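Local coordinates for protein cadherin-23 (Mus musculus, PDB 5VH2) that probably serves in inner-ear adhesion and mechanotransduction as a calcium-binding cadherin, whose extracellular repeats are joined by linkers that calcium ions make rigid, at residues L107-Q112 with Y138-L143; D72-T77 with L103-D108; V111-A116 with V189-G194. The protein carries 1 engineered substitution. All blocks are in the same frame, centred on the assembly; numbering follows the deposited sequence.

Contact 1: L107-Q112 with Y138-L143; sequences LDEAVQ and YDIDNL. Engineered in segment 138-143: Asp139 (natural residue Ser). With NA (sodium ion), chain H; CA (calcium ion), chain G; CA (calcium ion), chain F.
Leu107 CD1 touches both Asp139 OD2 and Asp141 OD2, while Leu107 CB rests against Leu143 CD1 at 3.9 Å. At Asp108 the backbone N donates to Asp141 OD1 (3.1 Å, 162°), reaching it from above the carboxylate plane; Asp108 OD1 bridges the two calcium ions, one of which Asp141 OD1 also binds. The N of Glu109 takes the syn lone pair of Asp141 OD2 at 2.9 Å. That OD2 also binds the sodium ion, as does Glu109 O, and the Glu109 side chain, bent at chi2 (-69°), carries OE1 back to a calcium. Ala110 O is shared: it binds the sodium ion and accepts a hydrogen bond from Ile140 N. Val111 then forms a non-hydrogen-bonded antiparallel pair with the engineered Asp139, whose OD1 binds sodium and whose OD2 is held by Leu143 N and by Asn144. Gln112 closes the pairing with two backbone bonds to Tyr138, and the Gln112 side chain crosses that of Ile140 at about a right angle, CG to CG1 3.9 Å. With Asp139 in place, residues 139–141 read as the Asp-X-Asp motif of cadherin calcium sites, although the ion modelled here is sodium. Asp141 gives one oxygen to calcium and the other to sodium, and the cations probably offset the repulsion among so many closely gathered carboxylates.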
loop_
_atom_site.group_PDB
_atom_site.type_symbol
_atom_site.label_atom_id
_atom_site.label_comp_id
_atom_site.label_asym_id
_atom_site.label_seq_id
_atom_site.Cartn_x
_atom_site.Cartn_y
_atom_site.Cartn_z
ATOM N N LEU A 107 5.507 -1.178 -1.406
ATOM C CA LEU A 107 5.682 -0.390 -0.206
ATOM C C LEU A 107 5.299 1.065 -0.461
ATOM O O LEU A 107 6.139 1.895 -0.822
ATOM C CB LEU A 107 7.125 -0.493 0.247
ATOM C CG LEU A 107 7.421 -0.060 1.683
ATOM C CD1 LEU A 107 6.948 -1.064 2.738
ATOM C CD2 LEU A 107 8.919 0.152 1.793
ATOM N N ASP A 108 4.021 1.366 -0.240
ATOM C CA ASP A 108 3.455 2.700 -0.460
ATOM C C ASP A 108 2.580 3.210 0.707
ATOM O O ASP A 108 1.796 4.132 0.536
ATOM C CB ASP A 108 2.623 2.678 -1.743
ATOM C CG ASP A 108 1.378 1.792 -1.637
ATOM O OD1 ASP A 108 1.338 0.858 -0.807
ATOM O OD2 ASP A 108 0.426 2.012 -2.403
ATOM N N GLU A 109 2.710 2.606 1.881
ATOM C CA GLU A 109 1.831 2.947 3.002
ATOM C C GLU A 109 2.639 3.192 4.258
ATOM O O GLU A 109 3.801 2.835 4.314
ATOM C CB GLU A 109 0.793 1.846 3.278
ATOM C CG GLU A 109 -0.114 1.497 2.126
ATOM C CD GLU A 109 -1.093 2.590 1.794
ATOM O OE1 GLU A 109 -1.809 2.431 0.795
ATOM O OE2 GLU A 109 -1.148 3.596 2.518
ATOM N N ALA A 110 1.974 3.760 5.271
ATOM C CA ALA A 110 2.620 4.180 6.510
ATOM C C ALA A 110 2.754 2.997 7.481
ATOM O O ALA A 110 2.966 1.851 7.039
ATOM C CB ALA A 110 1.849 5.351 7.132
ATOM N N VAL A 111 2.680 3.269 8.784
ATOM C CA VAL A 111 2.955 2.284 9.815
ATOM C C VAL A 111 2.068 2.578 11.018
ATOM O O VAL A 111 1.923 3.753 11.390
ATOM C CB VAL A 111 4.388 2.463 10.310
ATOM C CG1 VAL A 111 4.668 1.481 11.423
ATOM C CG2 VAL A 111 5.374 2.317 9.156
ATOM N N GLN A 112 1.532 1.529 11.650
ATOM C CA GLN A 112 0.788 1.675 12.920
ATOM C C GLN A 112 1.627 1.218 14.116
ATOM O O GLN A 112 2.401 0.274 13.990
ATOM C CB GLN A 112 -0.476 0.821 12.924
ATOM C CG GLN A 112 -1.416 1.003 11.759
ATOM C CD GLN A 112 -2.518 -0.025 11.793
ATOM O OE1 GLN A 112 -3.540 0.159 12.457
ATOM N NE2 GLN A 112 -2.313 -1.133 11.085
ATOM N N TYR A 138 4.095 -1.680 13.181
ATOM C CA TYR A 138 3.652 -2.732 12.269
ATOM C C TYR A 138 3.381 -2.136 10.901
ATOM O O TYR A 138 2.401 -1.394 10.711
ATOM C CB TYR A 138 2.403 -3.406 12.807
ATOM C CG TYR A 138 2.615 -3.962 14.173
ATOM C CD1 TYR A 138 2.449 -3.167 15.295
ATOM C CD2 TYR A 138 3.032 -5.278 14.354
ATOM C CE1 TYR A 138 2.679 -3.673 16.554
ATOM C CE2 TYR A 138 3.197 -5.805 15.618
ATOM C CZ TYR A 138 3.024 -4.990 16.708
ATOM O OH TYR A 138 3.256 -5.459 17.966
ATOM N N ASP A 139 4.281 -2.431 9.963
ATOM C CA ASP A 139 4.171 -1.928 8.605
ATOM C C ASP A 139 2.788 -2.265 8.042
ATOM O O ASP A 139 2.446 -3.440 7.849
ATOM C CB ASP A 139 5.258 -2.579 7.742
ATOM C CG ASP A 139 5.174 -2.208 6.300
ATOM O OD1 ASP A 139 4.675 -1.103 6.015
ATOM O OD2 ASP A 139 5.634 -3.024 5.473
ATOM N N ILE A 140 2.015 -1.222 7.752
ATOM C CA ILE A 140 0.724 -1.387 7.087
ATOM C C ILE A 140 0.854 -2.249 5.837
ATOM O O ILE A 140 0.034 -3.117 5.624
ATOM C CB ILE A 140 0.090 -0.022 6.734
ATOM C CG1 ILE A 140 -0.377 0.692 8.020
ATOM C CG2 ILE A 140 -1.074 -0.190 5.763
ATOM C CD1 ILE A 140 -0.681 2.167 7.846
ATOM N N ASP A 141 1.896 -2.026 5.043
ATOM C CA ASP A 141 2.118 -2.781 3.797
ATOM C C ASP A 141 2.356 -4.274 3.983
ATOM O O ASP A 141 2.205 -5.037 3.023
ATOM C CB ASP A 141 3.315 -2.219 3.017
ATOM C CG ASP A 141 3.063 -0.844 2.456
ATOM O OD1 ASP A 141 2.350 -0.712 1.425
ATOM O OD2 ASP A 141 3.605 0.119 3.047
ATOM N N ASN A 142 2.781 -4.664 5.202
ATOM C CA ASN A 142 3.082 -6.059 5.535
ATOM C C ASN A 142 4.222 -6.630 4.689
ATOM O O ASN A 142 4.245 -7.814 4.379
ATOM C CB ASN A 142 1.810 -6.904 5.446
ATOM C CG ASN A 142 0.794 -6.515 6.496
ATOM O OD1 ASN A 142 1.169 -6.048 7.565
ATOM N ND2 ASN A 142 -0.486 -6.720 6.219
ATOM N N LEU A 143 5.180 -5.763 4.344
ATOM C CA LEU A 143 6.382 -6.157 3.615
ATOM C C LEU A 143 7.636 -6.077 4.490
ATOM O O LEU A 143 8.400 -7.030 4.538
ATOM C CB LEU A 143 6.555 -5.266 2.407
ATOM C CG LEU A 143 5.440 -5.269 1.339
ATOM C CD1 LEU A 143 5.602 -4.088 0.424
ATOM C CD2 LEU A 143 5.476 -6.529 0.502
HETATM NA NA NA H . 4.277 0.856 5.507
HETATM CA CA CA G . -1.307 0.871 -0.864
HETATM CA CA CA F . 1.096 -1.576 -0.490
#

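Contact 2: D72-T77 with L103-D108; sequences DYETKT and LLNELD. With CA (calcium ion), chain F; CA (calcium ion), chain G.
Tyr73 lays its ring flat over Asn105: Asn105 CB stands 3.4 Å from the centroid of the Tyr73 ring, only 6° off the normal, a CH-pi contact with ring and amide planes nearly parallel. Thr77 CG2 covers the opposite ring face, and Leu103 O lies at the ring edge. Beyond the ring, Asn105 OD1 binds a calcium ion at 2.2 Å. Glu74, bent at chi2 (73°), grips that same ion with both carboxylate oxygens, and its OE2 also binds the second calcium. Asp72 OD1 binds this second ion too, and by accepting from Glu74 N it closes an Asx turn. Glu106 O adds a backbone ligand to the first calcium, and Glu20 serves both. Farther back, Leu103 N donates to Thr77 O at 2.9 Å, and Leu103 CD1 tucks in beside Lys76 O. Asp72-Tyr73-Glu74 corresponds to the Asp-X-Glu calcium-binding motif of cadherin repeats, often Asp-Arg-Glu. It belongs to the loop between strands 64-67 and 78-87, pressed against the end of strand 94-104, whose Leu104 is in turn hydrogen-bonded through the backbone to Leu18 of strand 12-19.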
loop_
_atom_site.group_PDB
_atom_site.type_symbol
_atom_site.label_atom_id
_atom_site.label_comp_id
_atom_site.label_asym_id
_atom_site.label_seq_id
_atom_site.Cartn_x
_atom_site.Cartn_y
_atom_site.Cartn_z
ATOM N N ASP A 72 -4.905 0.661 -5.568
ATOM C CA ASP A 72 -4.517 0.446 -4.194
ATOM C C ASP A 72 -4.710 -1.024 -3.776
ATOM O O ASP A 72 -5.856 -1.528 -3.662
ATOM C CB ASP A 72 -5.306 1.407 -3.314
ATOM C CG ASP A 72 -4.822 1.433 -1.880
ATOM O OD1 ASP A 72 -3.731 0.866 -1.569
ATOM O OD2 ASP A 72 -5.549 2.054 -1.068
ATOM N N TYR A 73 -3.588 -1.707 -3.536
ATOM C CA TYR A 73 -3.608 -3.068 -3.008
ATOM C C TYR A 73 -4.408 -3.158 -1.715
ATOM O O TYR A 73 -5.228 -4.068 -1.526
ATOM C CB TYR A 73 -2.194 -3.547 -2.746
ATOM C CG TYR A 73 -2.103 -4.988 -2.333
ATOM C CD1 TYR A 73 -2.057 -5.996 -3.286
ATOM C CD2 TYR A 73 -2.033 -5.350 -1.004
ATOM C CE1 TYR A 73 -1.968 -7.330 -2.929
ATOM C CE2 TYR A 73 -1.946 -6.695 -0.633
ATOM C CZ TYR A 73 -1.920 -7.681 -1.609
ATOM O OH TYR A 73 -1.840 -9.015 -1.296
ATOM N N GLU A 74 -4.194 -2.177 -0.855
ATOM C CA GLU A 74 -4.829 -2.127 0.460
ATOM C C GLU A 74 -6.314 -1.787 0.425
ATOM O O GLU A 74 -6.972 -1.945 1.431
ATOM C CB GLU A 74 -4.098 -1.121 1.360
ATOM C CG GLU A 74 -2.760 -1.604 1.959
ATOM C CD GLU A 74 -1.606 -1.691 0.955
ATOM O OE1 GLU A 74 -0.742 -2.575 1.140
ATOM O OE2 GLU A 74 -1.540 -0.890 -0.013
ATOM N N THR A 75 -6.852 -1.317 -0.698
ATOM C CA THR A 75 -8.318 -1.145 -0.861
ATOM C C THR A 75 -8.958 -2.253 -1.705
ATOM O O THR A 75 -10.089 -2.632 -1.445
ATOM C CB THR A 75 -8.669 0.193 -1.518
ATOM O OG1 THR A 75 -8.140 1.255 -0.730
ATOM C CG2 THR A 75 -10.214 0.353 -1.662
ATOM N N LYS A 76 -8.253 -2.733 -2.734
ATOM C CA LYS A 76 -8.770 -3.862 -3.520
ATOM C C LYS A 76 -7.627 -4.586 -4.231
ATOM O O LYS A 76 -6.868 -4.003 -4.994
ATOM C CB LYS A 76 -9.817 -3.367 -4.534
ATOM C CG LYS A 76 -10.682 -4.439 -5.164
ATOM C CD LYS A 76 -11.832 -3.794 -5.910
ATOM C CE LYS A 76 -12.280 -4.589 -7.139
ATOM N NZ LYS A 76 -13.071 -5.830 -6.833
ATOM N N THR A 77 -7.513 -5.872 -3.952
ATOM C CA THR A 77 -6.377 -6.681 -4.382
ATOM C C THR A 77 -6.517 -7.222 -5.803
ATOM O O THR A 77 -5.514 -7.527 -6.447
ATOM C CB THR A 77 -6.216 -7.891 -3.449
ATOM O OG1 THR A 77 -7.493 -8.527 -3.264
ATOM C CG2 THR A 77 -5.678 -7.430 -2.097
ATOM N N LEU A 103 -3.219 -7.372 -8.263
ATOM C CA LEU A 103 -2.284 -6.285 -7.988
ATOM C C LEU A 103 -1.091 -6.765 -7.164
ATOM O O LEU A 103 -1.214 -7.660 -6.319
ATOM C CB LEU A 103 -2.985 -5.178 -7.205
ATOM C CG LEU A 103 -4.094 -4.384 -7.872
ATOM C CD1 LEU A 103 -4.369 -3.131 -7.066
ATOM C CD2 LEU A 103 -3.688 -3.989 -9.277
ATOM N N LEU A 104 0.051 -6.131 -7.390
ATOM C CA LEU A 104 1.272 -6.429 -6.661
ATOM C C LEU A 104 1.363 -5.420 -5.517
ATOM O O LEU A 104 1.422 -4.221 -5.745
ATOM C CB LEU A 104 2.470 -6.320 -7.611
ATOM C CG LEU A 104 3.893 -6.215 -7.049
ATOM C CD1 LEU A 104 4.223 -7.426 -6.211
ATOM C CD2 LEU A 104 4.874 -6.108 -8.203
ATOM N N ASN A 105 1.320 -5.900 -4.285
ATOM C CA ASN A 105 1.563 -5.045 -3.130
ATOM C C ASN A 105 2.966 -4.460 -3.199
ATOM O O ASN A 105 3.939 -5.177 -3.378
ATOM C CB ASN A 105 1.391 -5.836 -1.846
ATOM C CG ASN A 105 1.445 -4.957 -0.604
ATOM O OD1 ASN A 105 1.238 -3.724 -0.658
ATOM N ND2 ASN A 105 1.719 -5.587 0.539
ATOM N N GLU A 106 3.047 -3.146 -3.135
ATOM C CA GLU A 106 4.312 -2.457 -3.055
ATOM C C GLU A 106 4.320 -1.608 -1.805
ATOM O O GLU A 106 3.267 -1.344 -1.221
ATOM C CB GLU A 106 4.479 -1.535 -4.242
ATOM C CG GLU A 106 4.324 -2.171 -5.608
ATOM C CD GLU A 106 4.803 -1.223 -6.697
ATOM O OE1 GLU A 106 6.038 -1.093 -6.865
ATOM O OE2 GLU A 106 3.950 -0.562 -7.339
ATOM N N LEU A 107 5.507 -1.178 -1.406
ATOM C CA LEU A 107 5.682 -0.390 -0.206
ATOM C C LEU A 107 5.299 1.065 -0.461
ATOM O O LEU A 107 6.139 1.895 -0.822
ATOM C CB LEU A 107 7.125 -0.493 0.247
ATOM C CG LEU A 107 7.421 -0.060 1.683
ATOM C CD1 LEU A 107 6.948 -1.064 2.738
ATOM C CD2 LEU A 107 8.919 0.152 1.793
ATOM N N ASP A 108 4.021 1.366 -0.240
ATOM C CA ASP A 108 3.455 2.700 -0.460
ATOM C C ASP A 108 2.580 3.210 0.707
ATOM O O ASP A 108 1.796 4.132 0.536
ATOM C CB ASP A 108 2.623 2.678 -1.743
ATOM C CG ASP A 108 1.378 1.792 -1.637
ATOM O OD1 ASP A 108 1.338 0.858 -0.807
ATOM O OD2 ASP A 108 0.426 2.012 -2.403
HETATM CA CA CA F . 1.096 -1.576 -0.490
HETATM CA CA CA G . -1.307 0.871 -0.864
#

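Contact 3: V111-A116 with V189-G194. With NA (sodium ion), chain H.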
loop_
_atom_site.group_PDB
_atom_site.type_symbol
_atom_site.label_atom_id
_atom_site.label_comp_id
_atom_site.label_asym_id
_atom_site.label_seq_id
_atom_site.Cartn_x
_atom_site.Cartn_y
_atom_site.Cartn_z
ATOM N N VAL A 111 2.680 3.269 8.784
ATOM C CA VAL A 111 2.955 2.284 9.815
ATOM C C VAL A 111 2.068 2.578 11.018
ATOM O O VAL A 111 1.923 3.753 11.390
ATOM C CB VAL A 111 4.388 2.463 10.310
ATOM C CG1 VAL A 111 4.668 1.481 11.423
ATOM C CG2 VAL A 111 5.374 2.317 9.156
ATOM N N GLN A 112 1.532 1.529 11.650
ATOM C CA GLN A 112 0.788 1.675 12.920
ATOM C C GLN A 112 1.627 1.218 14.116
ATOM O O GLN A 112 2.401 0.274 13.990
ATOM C CB GLN A 112 -0.476 0.821 12.924
ATOM C CG GLN A 112 -1.416 1.003 11.759
ATOM C CD GLN A 112 -2.518 -0.025 11.793
ATOM O OE1 GLN A 112 -3.540 0.159 12.457
ATOM N NE2 GLN A 112 -2.313 -1.133 11.085
ATOM N N PHE A 113 1.401 1.838 15.275
ATOM C CA PHE A 113 2.033 1.456 16.543
ATOM C C PHE A 113 1.110 0.560 17.362
ATOM O O PHE A 113 -0.075 0.500 17.108
ATOM C CB PHE A 113 2.355 2.710 17.374
ATOM C CG PHE A 113 3.440 3.549 16.788
ATOM C CD1 PHE A 113 4.767 3.279 17.085
ATOM C CD2 PHE A 113 3.150 4.562 15.901
ATOM C CE1 PHE A 113 5.801 4.034 16.542
ATOM C CE2 PHE A 113 4.175 5.324 15.343
ATOM C CZ PHE A 113 5.501 5.061 15.670
ATOM N N SER A 114 1.645 -0.078 18.401
ATOM C CA SER A 114 0.862 -0.998 19.222
ATOM C C SER A 114 -0.000 -0.278 20.282
ATOM O O SER A 114 -0.857 -0.914 20.912
ATOM C CB SER A 114 1.772 -2.020 19.870
ATOM O OG SER A 114 2.810 -1.388 20.587
ATOM N N ASN A 115 0.208 1.027 20.480
ATOM C CA ASN A 115 -0.691 1.850 21.293
ATOM C C ASN A 115 -0.672 3.308 20.852
ATOM O O ASN A 115 0.101 3.714 19.974
ATOM C CB ASN A 115 -0.286 1.795 22.762
ATOM C CG ASN A 115 -1.259 1.028 23.610
ATOM O OD1 ASN A 115 -2.456 1.329 23.647
ATOM N ND2 ASN A 115 -0.746 0.031 24.328
ATOM N N ALA A 116 -1.515 4.079 21.526
ATOM C CA ALA A 116 -1.657 5.502 21.291
ATOM C C ALA A 116 -0.421 6.246 21.729
ATOM O O ALA A 116 -0.029 7.211 21.108
ATOM C CB ALA A 116 -2.874 6.035 22.039
ATOM N N VAL A 189 9.316 9.019 19.065
ATOM C CA VAL A 189 9.989 7.918 18.360
ATOM C C VAL A 189 9.479 7.824 16.928
ATOM O O VAL A 189 8.275 7.877 16.681
ATOM C CB VAL A 189 9.772 6.563 19.073
ATOM C CG1 VAL A 189 10.500 5.445 18.338
ATOM C CG2 VAL A 189 10.253 6.627 20.518
ATOM N N VAL A 190 10.395 7.718 15.976
ATOM C CA VAL A 190 10.021 7.485 14.600
ATOM C C VAL A 190 10.175 6.011 14.281
ATOM O O VAL A 190 11.179 5.388 14.634
ATOM C CB VAL A 190 10.901 8.304 13.651
ATOM C CG1 VAL A 190 10.622 7.918 12.206
ATOM C CG2 VAL A 190 10.639 9.792 13.845
ATOM N N ALA A 191 9.184 5.483 13.574
ATOM C CA ALA A 191 9.196 4.126 13.028
ATOM C C ALA A 191 9.323 4.212 11.507
ATOM O O ALA A 191 8.417 4.698 10.807
ATOM C CB ALA A 191 7.909 3.406 13.411
ATOM N N ASP A 192 10.468 3.779 10.990
ATOM C CA ASP A 192 10.755 3.848 9.549
ATOM C C ASP A 192 10.550 2.470 8.922
ATOM O O ASP A 192 11.064 1.465 9.441
ATOM C CB ASP A 192 12.196 4.290 9.332
ATOM C CG ASP A 192 12.495 5.699 9.923
ATOM O OD1 ASP A 192 11.849 6.678 9.467
ATOM O OD2 ASP A 192 13.389 5.860 10.809
ATOM N N ASP A 193 9.814 2.410 7.825
ATOM C CA ASP A 193 9.547 1.124 7.149
ATOM C C ASP A 193 10.417 0.937 5.897
ATOM O O ASP A 193 10.286 -0.062 5.169
ATOM C CB ASP A 193 8.055 1.004 6.756
ATOM C CG ASP A 193 7.617 2.071 5.755
ATOM O OD1 ASP A 193 8.324 3.090 5.537
ATOM O OD2 ASP A 193 6.528 1.851 5.196
ATOM N N GLY A 194 11.273 1.923 5.640
ATOM C CA GLY A 194 12.027 1.975 4.384
ATOM C C GLY A 194 11.221 2.540 3.226
ATOM O O GLY A 194 11.604 2.414 2.057
HETATM NA NA NA H . 4.277 0.856 5.507
#
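Apolar packing does most of the work here, with Phe113 and Val111 both directed at Ala191. The Phe113 ring meets the methyl obliquely, Phe113 CZ coming to 3.7 Å from Ala191 CB, and CE1 lies almost as near. The ring gets there with its CG anti to the carbonyl carbon (chi1 -69°), and Phe113 CZ also comes within 4.1 Å of Val189 O, on a different bearing from the methyl. Val111 divides its two branches between neighbours: CG1 is 4.3 Å from Ala191 CB, whereas CG2 is 3.8 Å from Asp193 CB, the valine and aspartate side chains running past each other in opposite directions. Ile146 adds to the apolar cluster around Val111 and Ala191, and Val135, Ala137 and Val202 pack on Phe113.

No hydrogen bond crosses between the segments. The axes of strands 111-113 and 189-192 come no closer than 8.3 Å and their N-to-C directions differ by 137°, which is face-to-face packing of two sheets, not pairing within one. Each strand finds its backbone partners in its own sheet: Gln112 with Tyr138, Ala191 with Ser200.

Metal binding supplies the polar side. Asp193 holds its CG between its backbone N and carbonyl carbon (chi1 63°), and its OD2 binds the sodium ion at 2.5 Å. Asp139, Asp141 and the carbonyls of Glu109 and Ala110 complete the site, while Asn144 ND2 donates to Asp193 O.

Side chains alternating between a buried interior and the outer surface, in two sheets packed face to face, are what the beta-sandwich of a cadherin repeat shows; this end of the sandwich also carries a metal site at the junction with the preceding repeat.

Overall arrangement
The three contacts follow one another along the rod-like chain. Contact 2 lies at the end of the first repeat and is a surface contact built on calcium ligation and a tyrosine-amide stack; contact 3 is buried in the second repeat and almost wholly apolar. Contact 1, partly buried, stands between them. It shares Leu107, Asp108 and both calcium ions with contact 2, and strand 111-113 and the sodium ion with contact 3. Asn105 ND2 of contact 2 probably donates to Asp141 O of contact 1, at 2.6 Å. Leu107 CD2 also packs against Gly194 O, so the linker meets the second repeat by side-chain packing as well as through metal.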